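Local coordinates for protein 3-dehydroquinate dehydratase (Geobacillus kaustophilus, PDB 2YR1) that probably catalyses the cis-dehydration of 3-dehydroquinate to 3-dehydroshikimate, the third step of the chorismate pathway to aromatic amino acids, at residues R36-E39 with E40-R43. Numbering follows the deposited sequence.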
loop_
_atom_site.group_PDB
_atom_site.type_symbol
_atom_site.label_atom_id
_atom_site.label_comp_id
_atom_site.label_asym_id
_atom_site.label_seq_id
_atom_site.Cartn_x
_atom_site.Cartn_y
_atom_site.Cartn_z
ATOM N N ARG A 36 -10.529 -23.798 -21.350
ATOM C CA ARG A 36 -10.752 -24.338 -20.011
ATOM C C ARG A 36 -10.496 -23.232 -18.993
ATOM O O ARG A 36 -11.309 -22.998 -18.102
ATOM C CB ARG A 36 -9.800 -25.499 -19.733
ATOM C CG ARG A 36 -10.040 -26.735 -20.571
ATOM C CD ARG A 36 -8.871 -27.702 -20.422
ATOM N NE ARG A 36 -9.009 -28.863 -21.292
ATOM C CZ ARG A 36 -9.936 -29.798 -21.139
ATOM N NH1 ARG A 36 -10.811 -29.710 -20.145
ATOM N NH2 ARG A 36 -9.985 -30.823 -21.977
ATOM N N GLU A 37 -9.348 -22.567 -19.137
ATOM C CA GLU A 37 -8.948 -21.464 -18.267
ATOM C C GLU A 37 -10.000 -20.353 -18.221
ATOM O O GLU A 37 -10.310 -19.835 -17.154
ATOM C CB GLU A 37 -7.614 -20.880 -18.752
ATOM C CG GLU A 37 -6.360 -21.532 -18.192
ATOM C CD GLU A 37 -6.475 -23.043 -18.078
ATOM O OE1 GLU A 37 -7.295 -23.513 -17.252
ATOM O OE2 GLU A 37 -5.750 -23.761 -18.810
ATOM N N ALA A 38 -10.544 -19.993 -19.384
ATOM C CA ALA A 38 -11.561 -18.939 -19.482
ATOM C C ALA A 38 -12.803 -19.230 -18.660
ATOM O O ALA A 38 -13.276 -18.367 -17.923
ATOM C CB ALA A 38 -11.954 -18.726 -20.926
ATOM N N GLU A 39 -13.345 -20.438 -18.790
ATOM C CA GLU A 39 -14.532 -20.800 -18.029
ATOM C C GLU A 39 -14.250 -20.589 -16.551
ATOM O O GLU A 39 -15.017 -19.919 -15.854
ATOM C CB GLU A 39 -14.918 -22.260 -18.302
ATOM C CG GLU A 39 -15.472 -23.043 -17.096
ATOM C CD GLU A 39 -16.754 -22.466 -16.491
ATOM O OE1 GLU A 39 -17.725 -22.219 -17.245
ATOM O OE2 GLU A 39 -16.791 -22.280 -15.251
ATOM N N GLU A 40 -13.139 -21.159 -16.091
ATOM C CA GLU A 40 -12.709 -21.054 -14.699
ATOM C C GLU A 40 -12.490 -19.617 -14.232
ATOM O O GLU A 40 -13.004 -19.209 -13.186
ATOM C CB GLU A 40 -11.411 -21.842 -14.489
ATOM C CG GLU A 40 -11.581 -23.350 -14.542
ATOM C CD GLU A 40 -12.510 -23.873 -13.453
ATOM O OE1 GLU A 40 -12.636 -25.112 -13.328
ATOM O OE2 GLU A 40 -13.115 -23.050 -12.724
ATOM N N VAL A 41 -11.709 -18.855 -14.994
ATOM C CA VAL A 41 -11.446 -17.475 -14.616
ATOM C C VAL A 41 -12.735 -16.671 -14.624
ATOM O O VAL A 41 -13.008 -15.918 -13.696
ATOM C CB VAL A 41 -10.430 -16.786 -15.567
ATOM C CG1 VAL A 41 -9.087 -17.470 -15.493
ATOM C CG2 VAL A 41 -10.952 -16.809 -16.984
ATOM N N CYS A 42 -13.531 -16.831 -15.672
ATOM C CA CYS A 42 -14.780 -16.091 -15.760
ATOM C C CYS A 42 -15.759 -16.435 -14.647
ATOM O O CYS A 42 -16.628 -15.625 -14.323
ATOM C CB CYS A 42 -15.430 -16.281 -17.133
ATOM S SG CYS A 42 -14.649 -15.316 -18.456
ATOM N N ARG A 43 -15.610 -17.615 -14.047
ATOM C CA ARG A 43 -16.486 -18.029 -12.948
ATOM C C ARG A 43 -16.235 -17.067 -11.784
ATOM O O ARG A 43 -17.130 -16.770 -10.988
ATOM C CB ARG A 43 -16.199 -19.477 -12.534
ATOM C CG ARG A 43 -17.295 -20.082 -11.653
ATOM C CD ARG A 43 -17.435 -21.596 -11.840
ATOM N NE ARG A 43 -18.738 -22.068 -11.364
ATOM C CZ ARG A 43 -19.224 -23.296 -11.560
ATOM N NH1 ARG A 43 -18.521 -24.208 -12.225
ATOM N NH2 ARG A 43 -20.428 -23.610 -11.100
#
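Val41 packs its methyls against the carbonyl oxygens of the preceding turn: CG1 lies 3.1 Å from Glu37 O, while CG2 touches both Glu37 O and, at 3.0 Å, Ala38 O, a tight fit. With chi1 at -63°, CG1 is anti to its own carbonyl carbon and CG2 fits between that carbon and the backbone N, from where it also comes to 4.5 Å from Ala38 CB. Among the backbone hydrogen bonds of this turn, Val41 N to Glu37 O is 2.8 Å and nearly straight at 170°, whereas Arg43 N to Glu39 O is weak. Helix 31-43 is the helix of the beta-alpha-beta crossover joining strand 21-26 to strand 48-52 of the TIM barrel; on the side carrying Ala38, Val41 and Cys42, Val41 touches Val26 and Leu49, and Cys42 also meets Leu49. Compact, uncharged residues suit this side; an aspartate in place of Val41 would probably bring a charge against Val26, Leu49 and the two carbonyl oxygens, with no methyls left to fill the interface. Glu39 and Arg43, oppositely charged and one turn apart on the exposed side, can pair loosely. Glu39, bent at chi2, runs alongside the extended Arg43, carboxylate and guanidinium planes 75° apart; OE2 passes 3.5 Å from Arg43 CD and makes a long salt bridge, 4.0 Å, to Arg43 NH1.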